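PDB 7DVE: C-glycoside 3-oxidase from Microbacterium trichothecenolyticum, which oxidises the hydroxyl group at the sugar C3 position of C-glycosides such as isoorientin and mangiferin, using bound FAD and passing the electrons to oxygen. Local coordinates for residues Gly292-Asn296 with Leu377-Val383; Leu100-Gln105 with Ala397-His401; Ala170-Ala174 with Phe310-Val314; Lys55-Asp59 with Gln321-Ser325. All blocks are in the same frame, centred on the assembly; numbering follows the deposited sequence.

Contact 1: residues Gly292-Asn296 with Leu377-Val383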
loop_
_atom_site.group_PDB
_atom_site.type_symbol
_atom_site.label_atom_id
_atom_site.label_comp_id
_atom_site.label_asym_id
_atom_site.label_seq_id
_atom_site.Cartn_x
_atom_site.Cartn_y
_atom_site.Cartn_z
ATOM N N GLY A 292 13.703 6.513 -8.764
ATOM C CA GLY A 292 13.636 5.095 -9.039
ATOM C C GLY A 292 14.631 4.240 -8.293
ATOM O O GLY A 292 14.422 3.033 -8.197
ATOM N N ARG A 293 15.695 4.824 -7.746
ATOM C CA ARG A 293 16.730 4.082 -7.047
ATOM C C ARG A 293 16.325 3.793 -5.599
ATOM O O ARG A 293 15.378 4.375 -5.065
ATOM C CB ARG A 293 18.042 4.869 -7.081
ATOM C CG ARG A 293 18.720 4.909 -8.437
ATOM C CD ARG A 293 20.066 5.629 -8.365
ATOM N NE ARG A 293 20.775 5.559 -9.636
ATOM C CZ ARG A 293 21.477 4.505 -10.026
ATOM N NH1 ARG A 293 21.579 3.424 -9.269
ATOM N NH2 ARG A 293 22.096 4.540 -11.203
ATOM N N TYR A 294 17.070 2.884 -4.956
ATOM C CA TYR A 294 16.879 2.467 -3.562
ATOM C C TYR A 294 15.565 1.712 -3.387
ATOM O O TYR A 294 15.053 1.582 -2.271
ATOM C CB TYR A 294 17.004 3.661 -2.576
ATOM C CG TYR A 294 18.226 4.526 -2.872
ATOM C CD1 TYR A 294 19.519 4.086 -2.571
ATOM C CD2 TYR A 294 18.095 5.745 -3.524
ATOM C CE1 TYR A 294 20.647 4.856 -2.903
ATOM C CE2 TYR A 294 19.199 6.505 -3.859
ATOM C CZ TYR A 294 20.476 6.062 -3.552
ATOM O OH TYR A 294 21.560 6.848 -3.895
ATOM N N LEU A 295 15.045 1.201 -4.505
ATOM C CA LEU A 295 13.832 0.394 -4.554
ATOM C C LEU A 295 13.948 -0.830 -3.649
ATOM O O LEU A 295 14.922 -1.586 -3.726
ATOM C CB LEU A 295 13.595 -0.065 -6.002
ATOM C CG LEU A 295 12.574 -1.192 -6.319
ATOM C CD1 LEU A 295 11.243 -0.867 -5.762
ATOM C CD2 LEU A 295 12.477 -1.481 -7.811
ATOM N N ASN A 296 12.930 -1.068 -2.823
ATOM C CA ASN A 296 12.984 -2.260 -1.985
ATOM C C ASN A 296 11.612 -2.899 -1.818
ATOM O O ASN A 296 10.615 -2.222 -1.532
ATOM C CB ASN A 296 13.620 -1.970 -0.613
ATOM C CG ASN A 296 12.914 -0.844 0.165
ATOM O OD1 ASN A 296 12.255 -1.090 1.192
ATOM N ND2 ASN A 296 13.107 0.404 -0.293
ATOM N N LEU A 377 19.266 -2.219 1.685
ATOM C CA LEU A 377 19.066 -1.213 0.648
ATOM C C LEU A 377 20.310 -1.042 -0.217
ATOM O O LEU A 377 21.443 -1.045 0.273
ATOM C CB LEU A 377 18.667 0.117 1.281
ATOM C CG LEU A 377 17.387 0.042 2.133
ATOM C CD1 LEU A 377 17.034 1.403 2.651
ATOM C CD2 LEU A 377 16.253 -0.503 1.334
ATOM N N GLN A 378 20.090 -0.900 -1.519
ATOM C CA GLN A 378 21.167 -0.797 -2.491
ATOM C C GLN A 378 20.844 0.300 -3.490
ATOM O O GLN A 378 19.681 0.496 -3.852
ATOM C CB GLN A 378 21.386 -2.128 -3.218
ATOM C CG GLN A 378 21.877 -3.246 -2.310
ATOM C CD GLN A 378 21.968 -4.589 -3.016
ATOM O OE1 GLN A 378 21.000 -5.067 -3.614
ATOM N NE2 GLN A 378 23.127 -5.210 -2.934
ATOM N N ALA A 379 21.873 1.039 -3.904
ATOM C CA ALA A 379 21.686 2.020 -4.968
ATOM C C ALA A 379 21.249 1.355 -6.267
ATOM O O ALA A 379 20.444 1.927 -7.017
ATOM C CB ALA A 379 22.969 2.823 -5.193
ATOM N N SER A 380 21.743 0.146 -6.541
ATOM C CA SER A 380 21.466 -0.485 -7.825
ATOM C C SER A 380 20.098 -1.150 -7.873
ATOM O O SER A 380 19.620 -1.469 -8.963
ATOM C CB SER A 380 22.546 -1.511 -8.150
ATOM O OG SER A 380 22.584 -2.496 -7.139
ATOM N N ASP A 381 19.466 -1.383 -6.724
ATOM C CA ASP A 381 18.077 -1.817 -6.717
ATOM C C ASP A 381 17.224 -0.650 -7.187
ATOM O O ASP A 381 17.047 0.321 -6.447
ATOM C CB ASP A 381 17.654 -2.270 -5.319
ATOM C CG ASP A 381 18.385 -3.534 -4.842
ATOM O OD1 ASP A 381 18.833 -4.342 -5.681
ATOM O OD2 ASP A 381 18.499 -3.729 -3.608
ATOM N N ARG A 382 16.692 -0.720 -8.407
ATOM C CA ARG A 382 15.980 0.435 -8.942
ATOM C C ARG A 382 14.991 0.020 -10.019
ATOM O O ARG A 382 15.005 -1.109 -10.515
ATOM C CB ARG A 382 16.944 1.460 -9.529
ATOM C CG ARG A 382 17.808 0.885 -10.639
ATOM C CD ARG A 382 18.930 1.820 -10.900
ATOM N NE ARG A 382 19.456 1.664 -12.235
ATOM C CZ ARG A 382 19.531 2.636 -13.133
ATOM N NH1 ARG A 382 19.003 3.829 -12.905
ATOM N NH2 ARG A 382 20.172 2.406 -14.282
ATOM N N VAL A 383 14.133 0.975 -10.382
ATOM C CA VAL A 383 13.342 0.906 -11.603
ATOM C C VAL A 383 13.901 1.925 -12.590
ATOM O O VAL A 383 14.009 3.111 -12.267
ATOM C CB VAL A 383 11.846 1.141 -11.337
ATOM C CG1 VAL A 383 11.624 2.391 -10.514
ATOM C CG2 VAL A 383 11.093 1.220 -12.659
HETATM O O HOH W 1 17.265 -1.930 -2.095
#
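The guanidinium groups of Arg293 and Arg382 lie flat on each other, centres 4.1 Å apart and planes at 5°, the side chains running side by side. The Arg293 chain, extended from CG to NE (chi2 -176°, chi3 175°), carries its guanidinium there, and CD of Arg382 also rests over its face. At its edge Arg293 NH1 donates to Ala379 O at 2.9 Å, from well above the carbonyl plane. The Tyr294 ring meets Ala379 obliquely, CE1 of Tyr294 3.8 Å from CB of Ala379, and makes a cation-pi contact with Arg450. CD2 of Leu377 packs on CG of Asn296 at 3.6 Å, while Asn296 ND2 donates to Tyr294 O at 3.0 Å. Backbone bonds run from Val383 N to Gly292 O and from Leu295 N to Asp381 O. Glycine suits position 292: phi is positive, and a CB would clash with Val383 O. A water joins Leu295 O, Gln378 N and Asp381 OD2, itself salt-bridged to Lys375. The 292-296 loop precedes strand 300-307, and the Asn296 side chain lies about 7 Å from that of His444, the probable proton acceptor. Two like charges thus share a partly exposed stack, a cost that planar overlap, solvent and the Ala379 carbonyl probably offset.

Contact 2: residues Leu100-Gln105 with Ala397-His401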
loop_
_atom_site.group_PDB
_atom_site.type_symbol
_atom_site.label_atom_id
_atom_site.label_comp_id
_atom_site.label_asym_id
_atom_site.label_seq_id
_atom_site.Cartn_x
_atom_site.Cartn_y
_atom_site.Cartn_z
ATOM N N LEU A 100 4.097 -6.952 -14.533
ATOM C CA LEU A 100 4.844 -6.551 -15.717
ATOM C C LEU A 100 4.845 -7.692 -16.726
ATOM O O LEU A 100 4.943 -8.870 -16.360
ATOM C CB LEU A 100 6.277 -6.179 -15.350
ATOM C CG LEU A 100 6.488 -4.845 -14.628
ATOM C CD1 LEU A 100 7.970 -4.631 -14.332
ATOM C CD2 LEU A 100 5.948 -3.721 -15.489
ATOM N N GLU A 101 4.721 -7.343 -18.008
ATOM C CA GLU A 101 4.836 -8.354 -19.044
ATOM C C GLU A 101 6.288 -8.706 -19.345
ATOM O O GLU A 101 6.577 -9.840 -19.760
ATOM C CB GLU A 101 4.125 -7.882 -20.307
ATOM C CG GLU A 101 2.814 -8.609 -20.526
ATOM C CD GLU A 101 1.840 -7.838 -21.392
ATOM O OE1 GLU A 101 1.414 -6.727 -20.981
ATOM O OE2 GLU A 101 1.509 -8.349 -22.483
ATOM N N SER A 102 7.197 -7.750 -19.171
ATOM C CA SER A 102 8.633 -7.977 -19.312
ATOM C C SER A 102 9.355 -6.898 -18.511
ATOM O O SER A 102 8.729 -6.010 -17.926
ATOM C CB SER A 102 9.053 -7.960 -20.783
ATOM O OG SER A 102 8.380 -6.925 -21.478
ATOM N N GLY A 103 10.684 -6.969 -18.489
ATOM C CA GLY A 103 11.437 -5.989 -17.732
ATOM C C GLY A 103 11.433 -6.186 -16.239
ATOM O O GLY A 103 11.920 -5.324 -15.514
ATOM N N TYR A 104 10.889 -7.290 -15.744
ATOM C CA TYR A 104 10.860 -7.504 -14.308
ATOM C C TYR A 104 12.165 -8.087 -13.769
ATOM O O TYR A 104 12.343 -8.142 -12.550
ATOM C CB TYR A 104 9.663 -8.399 -13.951
ATOM C CG TYR A 104 9.603 -9.705 -14.717
ATOM C CD1 TYR A 104 10.367 -10.782 -14.315
ATOM C CD2 TYR A 104 8.787 -9.860 -15.836
ATOM C CE1 TYR A 104 10.325 -11.979 -14.980
ATOM C CE2 TYR A 104 8.748 -11.065 -16.532
ATOM C CZ TYR A 104 9.531 -12.125 -16.087
ATOM O OH TYR A 104 9.542 -13.345 -16.722
ATOM N N GLN A 105 13.086 -8.508 -14.637
ATOM C CA GLN A 105 14.325 -9.131 -14.190
ATOM C C GLN A 105 15.378 -8.970 -15.273
ATOM O O GLN A 105 15.099 -9.199 -16.457
ATOM C CB GLN A 105 14.132 -10.612 -13.866
ATOM C CG GLN A 105 15.456 -11.334 -13.670
ATOM C CD GLN A 105 15.324 -12.852 -13.649
ATOM O OE1 GLN A 105 14.396 -13.414 -13.045
ATOM N NE2 GLN A 105 16.262 -13.520 -14.303
ATOM N N ALA A 397 8.582 2.286 -20.747
ATOM C CA ALA A 397 8.588 0.938 -20.205
ATOM C C ALA A 397 9.645 0.807 -19.119
ATOM O O ALA A 397 10.695 1.444 -19.171
ATOM C CB ALA A 397 8.819 -0.095 -21.310
ATOM N N MET A 398 9.338 -0.013 -18.112
ATOM C CA MET A 398 10.196 -0.242 -16.956
ATOM C C MET A 398 11.105 -1.444 -17.143
ATOM O O MET A 398 10.727 -2.464 -17.730
ATOM C CB MET A 398 9.391 -0.450 -15.659
ATOM C CG MET A 398 8.114 0.339 -15.503
ATOM S SD MET A 398 7.205 -0.188 -14.029
ATOM C CE MET A 398 6.350 1.351 -13.640
ATOM N N GLN A 399 12.311 -1.302 -16.608
ATOM C CA GLN A 399 13.245 -2.392 -16.400
ATOM C C GLN A 399 13.567 -2.383 -14.916
ATOM O O GLN A 399 13.864 -1.327 -14.348
ATOM C CB GLN A 399 14.518 -2.236 -17.251
ATOM C CG GLN A 399 15.590 -3.242 -16.899
ATOM C CD GLN A 399 15.166 -4.667 -17.244
ATOM O OE1 GLN A 399 14.615 -4.905 -18.327
ATOM N NE2 GLN A 399 15.412 -5.620 -16.330
ATOM N N LEU A 400 13.435 -3.535 -14.278
ATOM C CA LEU A 400 13.630 -3.665 -12.843
ATOM C C LEU A 400 15.001 -4.277 -12.591
ATOM O O LEU A 400 15.347 -5.308 -13.184
ATOM C CB LEU A 400 12.527 -4.524 -12.218
ATOM C CG LEU A 400 11.108 -3.931 -12.087
ATOM C CD1 LEU A 400 10.222 -4.808 -11.194
ATOM C CD2 LEU A 400 11.135 -2.495 -11.587
ATOM N N HIS A 401 15.786 -3.630 -11.729
ATOM C CA HIS A 401 17.096 -4.121 -11.319
ATOM C C HIS A 401 17.026 -4.445 -9.832
ATOM O O HIS A 401 16.743 -3.562 -9.018
ATOM C CB HIS A 401 18.191 -3.086 -11.584
ATOM C CG HIS A 401 18.451 -2.813 -13.036
ATOM N ND1 HIS A 401 19.367 -3.532 -13.772
ATOM C CD2 HIS A 401 17.972 -1.856 -13.867
ATOM C CE1 HIS A 401 19.417 -3.056 -15.003
ATOM N NE2 HIS A 401 18.581 -2.038 -15.088
#
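The backbone of the Leu100-Gln105 loop reaches strand 396-401 through one hydrogen bond, Leu400 N to Gly103 O at 2.7 Å, with the donor nearly in line with the C=O bond. That strand pairs with 382-386 in a two-stranded antiparallel sheet of this GMC oxidoreductase, so the loop lies against a strand that already has its partner: backbone hydrogen bonds join Gln399 to Ala384 and His401 to Arg382. The same Gly103 carbonyl receives a CA-H...O contact from Gln399, and Gly103 CA makes another with Met398 O. A glycine suits this close approach: its phi is positive (76°), and a CB here would run into Met398 O and be jammed against the preceding carbonyl oxygen.

On the Leu100 side the contact is apolar. Leu100 straddles two strand residues with its two methyls: CD1 touches CD1 of Leu400 at 3.9 Å, while CD2 of Leu100 lies 4.0 Å from SD of Met398, whose side chain it crosses at about a right angle. Leucine and methionine fit here because both are apolar among the side chains of Phe117 and Val383. The Met398 chain runs on extended past CG toward helix 276-283, and its side chain lies about 8 Å from the FAD.

Gln399 starts away from the loop but comes back to it, because its chain bends at chi2 (66°). The carboxamide then lies across Gly103, with OE1 3.4 Å from Gly103 CA, and Gln399 NE2 donates to Leu400 O at 3.2 Å, the acceptor lying out of the Gln399 amide plane and NE2 above the Leu400 carbonyl plane.

Contact 3: residues Ala170-Ala174 with Phe310-Val314; sequences ASPYA and FTPVV
Tyr173 reaches across to Phe310 and Thr311 from a type I beta turn, Ser171 to Ala174. Its CB points toward the other loop, and chi1 of -55°, with CG anti to the carbonyl carbon, carries the ring onward. CG and CD1 of Tyr173 both lie over CE1 of Phe310. The two rings form an offset stack, centroids 4.3 Å apart and planes at 19°, although the side chains as wholes cross at about a right angle. The ring edge at CE1 of Tyr173 meets Thr311 O at 3.3 Å, the oxygen in the ring plane. CZ of Tyr173 is modelled implausibly close to CZ of Phe310, so the finer spacing of the stack is doubtful. At the tip, OH gives a weak, long hydrogen bond to Thr311 O and touches CG1 of Val313 at 3.6 Å. Tyrosine suits the position: a flat face for the phenylalanine and a polar end for a carbonyl. Pro172, whose ring favours the turn, adds a loose contact to Val313. The turn lies between strand 163-164 and helix 176-183, anchored by Ser171 OG to Tyr327 O; residues 310-314 belong to the connection between strands 300-307 and 330-333, at the surface.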
loop_
_atom_site.group_PDB
_atom_site.type_symbol
_atom_site.label_atom_id
_atom_site.label_comp_id
_atom_site.label_asym_id
_atom_site.label_seq_id
_atom_site.Cartn_x
_atom_site.Cartn_y
_atom_site.Cartn_z
ATOM N N ALA A 170 -15.378 -9.931 19.295
ATOM C CA ALA A 170 -16.576 -10.664 19.714
ATOM C C ALA A 170 -16.657 -12.077 19.142
ATOM O O ALA A 170 -17.616 -12.793 19.449
ATOM C CB ALA A 170 -17.853 -9.906 19.324
ATOM N N SER A 171 -15.694 -12.505 18.330
ATOM C CA SER A 171 -15.914 -13.820 17.758
ATOM C C SER A 171 -15.525 -14.914 18.756
ATOM O O SER A 171 -14.698 -14.692 19.645
ATOM C CB SER A 171 -15.118 -14.002 16.469
ATOM O OG SER A 171 -13.902 -14.641 16.732
ATOM N N PRO A 172 -16.111 -16.107 18.622
ATOM C CA PRO A 172 -15.790 -17.193 19.567
ATOM C C PRO A 172 -14.312 -17.564 19.611
ATOM O O PRO A 172 -13.840 -18.068 20.641
ATOM C CB PRO A 172 -16.645 -18.371 19.067
ATOM C CG PRO A 172 -17.576 -17.819 18.011
ATOM C CD PRO A 172 -17.316 -16.369 17.813
ATOM N N TYR A 173 -13.557 -17.322 18.542
ATOM C CA TYR A 173 -12.140 -17.650 18.525
ATOM C C TYR A 173 -11.256 -16.454 18.864
ATOM O O TYR A 173 -10.044 -16.500 18.626
ATOM C CB TYR A 173 -11.769 -18.254 17.168
ATOM C CG TYR A 173 -12.652 -19.445 16.844
ATOM C CD1 TYR A 173 -12.703 -20.547 17.703
ATOM C CD2 TYR A 173 -13.492 -19.441 15.727
ATOM C CE1 TYR A 173 -13.536 -21.629 17.441
ATOM C CE2 TYR A 173 -14.328 -20.531 15.452
ATOM C CZ TYR A 173 -14.341 -21.616 16.318
ATOM O OH TYR A 173 -15.145 -22.697 16.063
ATOM N N ALA A 174 -11.840 -15.392 19.421
ATOM C CA ALA A 174 -11.067 -14.212 19.803
ATOM C C ALA A 174 -10.000 -14.563 20.836
ATOM O O ALA A 174 -10.294 -15.165 21.874
ATOM C CB ALA A 174 -11.997 -13.133 20.362
ATOM N N PHE A 310 -9.526 -27.014 19.529
ATOM C CA PHE A 310 -10.348 -26.033 18.843
ATOM C C PHE A 310 -11.785 -26.375 19.203
ATOM O O PHE A 310 -12.363 -27.307 18.636
ATOM C CB PHE A 310 -10.078 -26.130 17.344
ATOM C CG PHE A 310 -10.789 -25.119 16.515
ATOM C CD1 PHE A 310 -10.353 -23.810 16.465
ATOM C CD2 PHE A 310 -11.888 -25.487 15.755
ATOM C CE1 PHE A 310 -11.000 -22.872 15.666
ATOM C CE2 PHE A 310 -12.548 -24.557 14.958
ATOM C CZ PHE A 310 -12.096 -23.248 14.905
ATOM N N THR A 311 -12.343 -25.664 20.178
ATOM C CA THR A 311 -13.738 -25.888 20.545
ATOM C C THR A 311 -14.611 -25.476 19.371
ATOM O O THR A 311 -14.582 -24.309 18.975
ATOM C CB THR A 311 -14.113 -25.105 21.796
ATOM O OG1 THR A 311 -13.212 -25.444 22.849
ATOM C CG2 THR A 311 -15.507 -25.452 22.246
ATOM N N PRO A 312 -15.351 -26.390 18.757
ATOM C CA PRO A 312 -16.186 -26.003 17.619
ATOM C C PRO A 312 -17.375 -25.165 18.062
ATOM O O PRO A 312 -17.835 -25.252 19.203
ATOM C CB PRO A 312 -16.634 -27.349 17.035
ATOM C CG PRO A 312 -16.551 -28.305 18.170
ATOM C CD PRO A 312 -15.451 -27.827 19.073
ATOM N N VAL A 313 -17.865 -24.337 17.134
ATOM C CA VAL A 313 -19.023 -23.480 17.374
ATOM C C VAL A 313 -20.283 -24.211 16.926
ATOM O O VAL A 313 -20.344 -24.749 15.815
ATOM C CB VAL A 313 -18.864 -22.124 16.657
ATOM C CG1 VAL A 313 -18.648 -22.311 15.157
ATOM C CG2 VAL A 313 -20.078 -21.231 16.917
ATOM N N VAL A 314 -21.292 -24.245 17.802
ATOM C CA VAL A 314 -22.455 -25.094 17.561
ATOM C C VAL A 314 -23.294 -24.556 16.404
ATOM O O VAL A 314 -23.798 -25.326 15.579
ATOM C CB VAL A 314 -23.282 -25.254 18.854
ATOM C CG1 VAL A 314 -23.799 -23.912 19.357
ATOM C CG2 VAL A 314 -24.433 -26.236 18.652
#

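Contact 4: residues Lys55-Asp59 with Gln321-Ser325; sequences KNIAD and QTGLS
Thr322 and Ala58 meet methyl to methyl, CG2 of the threonine 3.5 Å from CB of the alanine. The CB of Thr322 points toward the 55-59 segment, and its CG2 stands anti to the carbonyl carbon, which directs the methyl to the alanine. The small alanine lets the two backbones come within 5.1 Å, measured between CA of Ala58 and CA of Thr322; the threonine supplies the methyl that meets it. The contact joins the loop between strand 37-40 and helix 60-69 to the connection between strands 300-307 and 330-333.

On one flank of this pair, the extended end of Gln321 swings back over Ala58, its OE1 3.9 Å from the alanine CB. Gln321 NE2 lies 3.0 Å from Ala58 O, but the angle is poor, so this approach is not a hydrogen bond. At the other end Lys55 and Leu324 cross at about a right angle, NZ of the lysine coming 4.2 Å from CD2 of the leucine; a bend at chi2 (-137°) leads the lysine chain alongside Gly323.

Between them Gly323 N donates to Lys55 O at 3.0 Å, a nearly straight bond (163°). Glycine suits that site because its phi is positive. Just beyond, Asp59 is the N-cap of helix 60-69, its OD2 bonded to Glu62 N, and Asn56 OD1 accepts from Arg205.

The chemistry is thus a single backbone bond bordered by methyls and by the polar ends of Gln321 and Lys55. The lysine side chain lies about 9 Å from the FAD, so its charge might contribute to the electrostatics near the cofactor.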
loop_
_atom_site.group_PDB
_atom_site.type_symbol
_atom_site.label_atom_id
_atom_site.label_comp_id
_atom_site.label_asym_id
_atom_site.label_seq_id
_atom_site.Cartn_x
_atom_site.Cartn_y
_atom_site.Cartn_z
ATOM N N LYS A 55 -14.870 -6.311 -1.921
ATOM C CA LYS A 55 -15.710 -7.173 -1.091
ATOM C C LYS A 55 -16.987 -6.485 -0.588
ATOM O O LYS A 55 -17.774 -7.106 0.141
ATOM C CB LYS A 55 -14.908 -7.685 0.095
ATOM C CG LYS A 55 -13.725 -8.570 -0.286
ATOM C CD LYS A 55 -13.623 -9.788 0.644
ATOM C CE LYS A 55 -12.545 -10.742 0.166
ATOM N NZ LYS A 55 -12.186 -11.680 1.258
ATOM N N ASN A 56 -17.212 -5.221 -0.932
ATOM C CA ASN A 56 -18.519 -4.622 -0.730
ATOM C C ASN A 56 -19.550 -5.115 -1.732
ATOM O O ASN A 56 -20.737 -4.844 -1.546
ATOM C CB ASN A 56 -18.424 -3.100 -0.825
ATOM C CG ASN A 56 -17.888 -2.479 0.425
ATOM O OD1 ASN A 56 -18.586 -2.401 1.448
ATOM N ND2 ASN A 56 -16.637 -2.012 0.362
ATOM N N ILE A 57 -19.123 -5.786 -2.795
ATOM C CA ILE A 57 -20.004 -6.199 -3.881
ATOM C C ILE A 57 -20.496 -7.611 -3.588
ATOM O O ILE A 57 -19.693 -8.547 -3.489
ATOM C CB ILE A 57 -19.280 -6.147 -5.234
ATOM C CG1 ILE A 57 -18.704 -4.760 -5.500
ATOM C CG2 ILE A 57 -20.242 -6.553 -6.346
ATOM C CD1 ILE A 57 -17.653 -4.736 -6.612
ATOM N N ALA A 58 -21.813 -7.764 -3.477
ATOM C CA ALA A 58 -22.403 -9.028 -3.051
ATOM C C ALA A 58 -22.451 -10.052 -4.180
ATOM O O ALA A 58 -22.250 -11.247 -3.945
ATOM C CB ALA A 58 -23.815 -8.796 -2.508
ATOM N N ASP A 59 -22.752 -9.621 -5.396
ATOM C CA ASP A 59 -22.872 -10.566 -6.498
ATOM C C ASP A 59 -21.483 -11.068 -6.887
ATOM O O ASP A 59 -20.559 -10.268 -7.070
ATOM C CB ASP A 59 -23.560 -9.897 -7.691
ATOM C CG ASP A 59 -23.638 -10.805 -8.904
ATOM O OD1 ASP A 59 -24.367 -11.817 -8.850
ATOM O OD2 ASP A 59 -22.935 -10.526 -9.896
ATOM N N GLN A 321 -22.152 -12.895 2.476
ATOM C CA GLN A 321 -22.096 -12.634 1.043
ATOM C C GLN A 321 -21.367 -11.337 0.705
ATOM O O GLN A 321 -20.945 -11.167 -0.443
ATOM C CB GLN A 321 -23.502 -12.602 0.446
ATOM C CG GLN A 321 -23.587 -13.322 -0.883
ATOM C CD GLN A 321 -24.654 -12.742 -1.785
ATOM O OE1 GLN A 321 -25.565 -12.039 -1.334
ATOM N NE2 GLN A 321 -24.539 -13.020 -3.077
ATOM N N THR A 322 -21.244 -10.411 1.655
ATOM C CA THR A 322 -20.282 -9.329 1.564
ATOM C C THR A 322 -19.403 -9.332 2.811
ATOM O O THR A 322 -19.751 -9.891 3.855
ATOM C CB THR A 322 -20.947 -7.957 1.410
ATOM O OG1 THR A 322 -21.368 -7.487 2.687
ATOM C CG2 THR A 322 -22.152 -8.047 0.521
ATOM N N GLY A 323 -18.242 -8.722 2.683
ATOM C CA GLY A 323 -17.369 -8.599 3.822
ATOM C C GLY A 323 -16.690 -9.894 4.235
ATOM O O GLY A 323 -16.501 -10.845 3.450
ATOM N N LEU A 324 -16.304 -9.920 5.505
ATOM C CA LEU A 324 -15.418 -10.939 6.027
ATOM C C LEU A 324 -16.149 -11.827 7.017
ATOM O O LEU A 324 -17.170 -11.455 7.598
ATOM C CB LEU A 324 -14.200 -10.322 6.716
ATOM C CG LEU A 324 -13.493 -9.141 6.064
ATOM C CD1 LEU A 324 -12.524 -8.442 7.060
ATOM C CD2 LEU A 324 -12.784 -9.624 4.847
ATOM N N SER A 325 -15.603 -13.017 7.193
ATOM C CA SER A 325 -16.013 -13.866 8.286
ATOM C C SER A 325 -15.304 -13.422 9.560
ATOM O O SER A 325 -14.361 -12.622 9.539
ATOM C CB SER A 325 -15.658 -15.306 7.983
ATOM O OG SER A 325 -14.236 -15.371 7.940
#

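Overall arrangement
Contacts 1 and 2 form one unit: their centres are 14 Å apart, and they share the two-stranded sheet of 382-386 and 396-401, where Val383 packs on Leu400. Contacts 3 and 4 lie across the molecule from contact 1, their own centres 21 Å apart, both using the connection between strands 300-307 and 330-333. Along the chain the first segments come in the order 4, 2, 3, 1 and the second in the order 3, 4, 1, 2, so distant sequence is repeatedly interleaved. Contacts 2 and 4 have side chains within about 9 Å of the FAD, and contact 1 comes near the inferred active-site His444 through Asn296; contact 3 lies farthest out, away from the annotated sites.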